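Putative xylanase (Bacteroides fragilis, PDB 2P1G) is of unproven function but belongs to an N-acetylmuramoyl-L-alanine amidase-like family and may hydrolyse glycosidic bonds, perhaps in xylan breakdown. Local coordinates at residues D42-T45 with F46-A50; D83-T86 with S87-H90; V141-M144 with A145-K149. One frame throughout, in Å; residues are numbered along the deposited sequence.

How the interactions relate
The three interactions are local contacts between residues a few positions apart in one chain. Interaction 1 starts the helix 43-54 in the interior, its centre about 7 Å from that of the chain, and includes C43, which touches H191, an arrangement consistent with the papain-like site of related families. Interaction 2, in the loop between helices 65-76 and 92-101, lies about 16 Å from it between centres, with nearest atoms about 5 Å apart. Interaction 3, on helix 138-151, is farther out, its centre about 24 Å from that of interaction 1. Interactions 2 and 3 touch: T86 sits on the helix, its CG2 3.7 Å from M144 SD and its OG1 3.5 Å from Q143 CG.

Interaction 1: D42-T45 with F46-A50; sequences DCTT and FVEYA
With CG opposite its carbonyl carbon (chi1 -60°), Y49 lays its ring back beside T45 on the preceding turn, while T45 turns OG1 between its own backbone N and carbonyl carbon (chi1 68°). The two side chains run side by side, with T45 CB 3.7 Å from Y49 CE2. T45 O lies over one face of the tyrosine ring, 3.1 Å from Y49 CD2, and also accepts the helical bond from Y49 N. A water bridges T45 OG1 and Y49 OH, and N37 N is a further partner of that tyrosine hydroxyl. The threonine torsion also sets T45 OG1 to accept a hydrogen bond from D42 N, 3.1 Å away. In return T45 N donates almost straight to D42 OD1 at 2.9 Å (171° at the hydrogen), so the first turn is held by reciprocal bonds; T44 N adds a weak one to OD1. One turn on, E48 crosses T44 with its chain extended, placing E48 CD 3.9 Å from T44 CG2. Its carboxylate is fixed by a salt bridge to R76 and a hydrogen bond to W95. D42 and T45 thus form a capping box at the N-cap of helix 43-54. C43 follows at the first helical position and packs on H191 of strand 189-198, consistent with a papain-like fold, whose site pairs a cysteine at a helix start with a strand histidine.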
# COMPACT_ATOMS: atom_id res chain seq x y z
N ASP A 42 -4.85 5.26 7.56
CA ASP A 42 -3.89 5.92 6.67
C ASP A 42 -3.92 5.26 5.28
O ASP A 42 -4.76 4.40 5.03
CB ASP A 42 -2.47 5.99 7.27
CG ASP A 42 -1.87 4.61 7.55
OD1 ASP A 42 -2.03 3.70 6.71
OD2 ASP A 42 -1.19 4.45 8.60
N CYS A 43 -3.04 5.68 4.38
CA CYS A 43 -3.16 5.18 3.02
C CYS A 43 -3.04 3.64 2.93
O CYS A 43 -3.70 3.00 2.12
CB CYS A 43 -2.19 5.91 2.10
SG CYS A 43 -0.54 5.28 2.09
N THR A 44 -2.21 3.08 3.81
CA THR A 44 -1.95 1.65 3.79
C THR A 44 -3.00 0.88 4.57
O THR A 44 -3.52 -0.11 4.07
CB THR A 44 -0.54 1.36 4.31
OG1 THR A 44 0.40 1.83 3.33
CG2 THR A 44 -0.36 -0.14 4.53
N THR A 45 -3.36 1.32 5.77
CA THR A 45 -4.31 0.51 6.55
C THR A 45 -5.67 0.51 5.84
O THR A 45 -6.38 -0.50 5.88
CB THR A 45 -4.44 0.91 8.03
OG1 THR A 45 -5.05 2.19 8.14
CG2 THR A 45 -3.10 0.92 8.71
N PHE A 46 -6.00 1.60 5.15
CA PHE A 46 -7.24 1.63 4.39
C PHE A 46 -7.27 0.47 3.40
O PHE A 46 -8.21 -0.33 3.40
CB PHE A 46 -7.42 2.97 3.65
CG PHE A 46 -8.48 2.93 2.57
CD1 PHE A 46 -9.75 2.40 2.85
CD2 PHE A 46 -8.20 3.37 1.28
CE1 PHE A 46 -10.74 2.33 1.88
CE2 PHE A 46 -9.21 3.32 0.27
CZ PHE A 46 -10.48 2.81 0.59
N VAL A 47 -6.25 0.35 2.57
CA VAL A 47 -6.20 -0.70 1.57
C VAL A 47 -6.18 -2.09 2.22
O VAL A 47 -6.86 -3.00 1.74
CB VAL A 47 -5.04 -0.47 0.60
CG1 VAL A 47 -4.82 -1.67 -0.31
CG2 VAL A 47 -5.30 0.80 -0.21
N GLU A 48 -5.46 -2.23 3.34
CA GLU A 48 -5.39 -3.53 4.01
C GLU A 48 -6.76 -3.95 4.49
O GLU A 48 -7.12 -5.12 4.32
CB GLU A 48 -4.44 -3.51 5.21
CG GLU A 48 -2.96 -3.32 4.86
CD GLU A 48 -2.09 -3.29 6.11
OE1 GLU A 48 -2.52 -2.71 7.16
OE2 GLU A 48 -0.98 -3.81 6.03
N TYR A 49 -7.51 -3.02 5.10
CA TYR A 49 -8.86 -3.38 5.59
C TYR A 49 -9.76 -3.77 4.43
O TYR A 49 -10.44 -4.78 4.49
CB TYR A 49 -9.52 -2.28 6.43
CG TYR A 49 -8.74 -1.90 7.68
CD1 TYR A 49 -8.22 -2.89 8.53
CD2 TYR A 49 -8.56 -0.57 8.03
CE1 TYR A 49 -7.50 -2.56 9.66
CE2 TYR A 49 -7.81 -0.21 9.17
CZ TYR A 49 -7.30 -1.22 9.98
OH TYR A 49 -6.57 -0.91 11.11
N ALA A 50 -9.76 -2.93 3.39
CA ALA A 50 -10.55 -3.20 2.19
C ALA A 50 -10.25 -4.59 1.60
O ALA A 50 -11.17 -5.38 1.32
CB ALA A 50 -10.28 -2.11 1.14
O HOH W 1 -5.81 2.09 10.90

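Interaction 2: D83-T86 with S87-H90; sequences DGYT and SRLH
D83 precedes the short 3-10 turn 85-87 and donates its backbone N-H to S87 OG, 2.8 Å from D83 N, and its CB also packs against S87 CB. G84, whose positive phi suits a glycine, contributes the carbonyl that S87 grips twice. S87 OG donates to G84 O at 2.7 Å from within the carbonyl plane, whereas S87 N approaches the same oxygen from above that plane. The serine hydroxyl is therefore both acceptor and donor, which fixes its rotation. Y85 carries most of the remaining contact. Y85 O accepts from R88 N and H90 NE2 on opposite faces of the carbonyl plane, H90 NE2 lying 2.8 Å from Y85 O. With CG opposite the backbone N (chi1 176°), the phenol ring lies under the imidazole; H90 NE2 stands 3.4 Å above the centre of the Y85 ring, H90 CE1 is near Y85 CE1 and CZ, and the planes make 32°, so the pair is oblique. R88 NH1 comes 3.7 Å from Y85 CD1, the guanidinium plane standing at 90° to the ring. E27 and E32 hold that guanidinium by salt bridges, so its charge is probably balanced beside the aromatic pair. T86 completes the segment with its carbonyl, which is hydrogen-bonded to R78 and accepts a hydrogen bond from a water, 2.8 Å from T86 O; the same water also donates to R88 O.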
# COMPACT_ATOMS: atom_id res chain seq x y z
N ASP A 83 5.56 -10.76 15.08
CA ASP A 83 6.83 -10.92 15.80
C ASP A 83 7.55 -9.57 15.94
O ASP A 83 8.61 -9.33 15.35
CB ASP A 83 7.71 -11.97 15.12
CG ASP A 83 8.97 -12.30 15.91
OD1 ASP A 83 9.03 -12.03 17.13
OD2 ASP A 83 9.90 -12.85 15.29
N GLY A 84 6.94 -8.68 16.71
CA GLY A 84 7.55 -7.39 16.98
C GLY A 84 7.30 -6.42 15.84
O GLY A 84 6.73 -6.79 14.80
N TYR A 85 7.75 -5.19 16.03
CA TYR A 85 7.51 -4.12 15.07
C TYR A 85 8.04 -4.46 13.68
O TYR A 85 7.43 -4.10 12.68
CB TYR A 85 8.21 -2.87 15.58
CG TYR A 85 8.17 -1.68 14.65
CD1 TYR A 85 7.00 -0.93 14.51
CD2 TYR A 85 9.31 -1.28 13.94
CE1 TYR A 85 6.97 0.22 13.68
CE2 TYR A 85 9.29 -0.16 13.11
CZ TYR A 85 8.11 0.58 12.98
OH TYR A 85 8.08 1.69 12.17
N THR A 86 9.20 -5.11 13.60
CA THR A 86 9.82 -5.32 12.29
C THR A 86 9.17 -6.45 11.49
O THR A 86 9.51 -6.61 10.33
CB THR A 86 11.34 -5.53 12.34
OG1 THR A 86 11.63 -6.73 13.06
CG2 THR A 86 12.02 -4.36 13.01
N SER A 87 8.27 -7.21 12.11
CA SER A 87 7.50 -8.22 11.37
C SER A 87 6.37 -7.60 10.55
O SER A 87 5.77 -8.24 9.68
CB SER A 87 6.94 -9.29 12.31
OG SER A 87 5.93 -8.73 13.15
N ARG A 88 6.03 -6.35 10.87
CA ARG A 88 4.99 -5.66 10.12
C ARG A 88 5.60 -5.17 8.81
O ARG A 88 6.76 -4.76 8.78
CB ARG A 88 4.47 -4.47 10.93
CG ARG A 88 2.98 -4.21 10.82
CD ARG A 88 2.54 -3.43 12.08
NE ARG A 88 2.68 -2.06 11.74
CZ ARG A 88 3.03 -1.04 12.50
NH1 ARG A 88 3.34 -1.14 13.81
NH2 ARG A 88 3.07 0.10 11.88
N LEU A 89 4.82 -5.20 7.74
CA LEU A 89 5.38 -4.89 6.44
C LEU A 89 5.29 -3.39 6.19
O LEU A 89 4.24 -2.87 5.76
CB LEU A 89 4.63 -5.67 5.35
CG LEU A 89 4.90 -7.18 5.41
CD1 LEU A 89 3.70 -7.93 4.85
CD2 LEU A 89 6.19 -7.54 4.68
N HIS A 90 6.38 -2.69 6.49
CA HIS A 90 6.43 -1.23 6.40
C HIS A 90 6.72 -0.71 5.00
O HIS A 90 6.14 0.29 4.58
CB HIS A 90 7.50 -0.71 7.36
CG HIS A 90 7.27 -1.14 8.77
ND1 HIS A 90 6.21 -0.68 9.51
CD2 HIS A 90 7.96 -1.98 9.57
CE1 HIS A 90 6.25 -1.23 10.71
NE2 HIS A 90 7.29 -2.03 10.77
O HOH W 2 9.35 -4.95 8.08

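Interaction 3: V141-M144 with A145-K149; sequences VAQM and AKYEK
Q143 and Y147 sit one turn apart on the amphipathic helix 138-151, where the amide of Q143 is folded over one face of the tyrosine ring. Leaving its CG opposite the backbone N and then bending at the next bond (chi2 58°), the glutamine chain carries CG over that face at the rim, 3.6 Å from Y147 CE2, and brings Q143 NE2 in on the same side, 3.2 Å from Y147 CZ. The amide and ring planes are inclined by 42°, so the amide meets the ring nitrogen first, not flat. M144 approaches the same ring quite differently. Bent at chi2, its chain brings M144 SD to the ring edge, 4.1 Å from Y147 CD2 and 5.5 Å from the centroid: a Met-aromatic contact lying in the ring's plane. R78 adds a cation-pi contact to the tyrosine, and M124 packs on M144 from helix 123-126. E148, on the buried side, has its carboxylate taken up by Y91 and S125, while its own chain rises past M144, with E148 CG 3.2 Å from M144 O. That carbonyl also receives the backbone bond from E148 N, 2.8 Å from M144 O and nearly straight at 172°.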
# COMPACT_ATOMS: atom_id res chain seq x y z
N VAL A 141 16.50 -1.29 14.19
CA VAL A 141 17.12 -0.61 13.05
C VAL A 141 17.98 -1.60 12.24
O VAL A 141 17.93 -1.62 11.00
CB VAL A 141 17.96 0.59 13.51
CG1 VAL A 141 18.71 1.21 12.33
CG2 VAL A 141 17.06 1.63 14.15
N ALA A 142 18.76 -2.42 12.94
CA ALA A 142 19.63 -3.40 12.28
C ALA A 142 18.78 -4.36 11.46
O ALA A 142 19.15 -4.69 10.32
CB ALA A 142 20.44 -4.19 13.31
N GLN A 143 17.66 -4.79 12.02
CA GLN A 143 16.76 -5.71 11.32
C GLN A 143 16.17 -5.04 10.08
O GLN A 143 16.11 -5.65 9.01
CB GLN A 143 15.66 -6.24 12.24
CG GLN A 143 14.77 -7.33 11.61
CD GLN A 143 15.56 -8.55 11.14
OE1 GLN A 143 16.10 -9.30 11.95
NE2 GLN A 143 15.62 -8.76 9.82
N MET A 144 15.74 -3.78 10.21
CA MET A 144 15.15 -3.10 9.04
C MET A 144 16.21 -2.93 7.97
O MET A 144 15.93 -3.09 6.78
CB MET A 144 14.53 -1.75 9.44
CG MET A 144 13.17 -1.84 10.17
SD MET A 144 11.90 -3.01 9.54
CE MET A 144 11.80 -2.43 7.82
N ALA A 145 17.45 -2.63 8.37
CA ALA A 145 18.55 -2.54 7.40
C ALA A 145 18.78 -3.88 6.66
O ALA A 145 19.10 -3.88 5.46
CB ALA A 145 19.84 -2.08 8.08
N LYS A 146 18.60 -5.01 7.35
CA LYS A 146 18.71 -6.32 6.69
C LYS A 146 17.61 -6.50 5.65
O LYS A 146 17.86 -6.99 4.54
CB LYS A 146 18.67 -7.46 7.70
CG LYS A 146 19.92 -7.57 8.55
CD LYS A 146 19.75 -8.70 9.58
CE LYS A 146 20.72 -8.55 10.74
NZ LYS A 146 20.29 -9.44 11.87
N TYR A 147 16.40 -6.08 6.00
CA TYR A 147 15.28 -6.19 5.06
C TYR A 147 15.44 -5.26 3.86
O TYR A 147 15.18 -5.65 2.70
CB TYR A 147 13.94 -5.95 5.77
CG TYR A 147 13.53 -7.02 6.76
CD1 TYR A 147 13.71 -8.38 6.48
CD2 TYR A 147 12.89 -6.67 7.94
CE1 TYR A 147 13.30 -9.36 7.36
CE2 TYR A 147 12.47 -7.64 8.85
CZ TYR A 147 12.69 -8.98 8.55
OH TYR A 147 12.28 -9.94 9.44
N GLU A 148 15.86 -4.02 4.13
CA GLU A 148 16.17 -3.07 3.06
C GLU A 148 17.21 -3.63 2.10
O GLU A 148 17.09 -3.50 0.87
CB GLU A 148 16.67 -1.74 3.63
CG GLU A 148 15.60 -0.98 4.43
CD GLU A 148 16.21 0.15 5.26
OE1 GLU A 148 17.45 0.18 5.37
OE2 GLU A 148 15.45 1.00 5.77
N LYS A 149 18.25 -4.26 2.66
CA LYS A 149 19.35 -4.74 1.83
C LYS A 149 18.90 -5.89 0.95
O LYS A 149 19.34 -6.01 -0.20
CB LYS A 149 20.56 -5.17 2.68
CG LYS A 149 21.37 -3.98 3.21
CD LYS A 149 22.66 -4.42 3.92
CE LYS A 149 23.20 -3.29 4.81
NZ LYS A 149 22.83 -3.50 6.25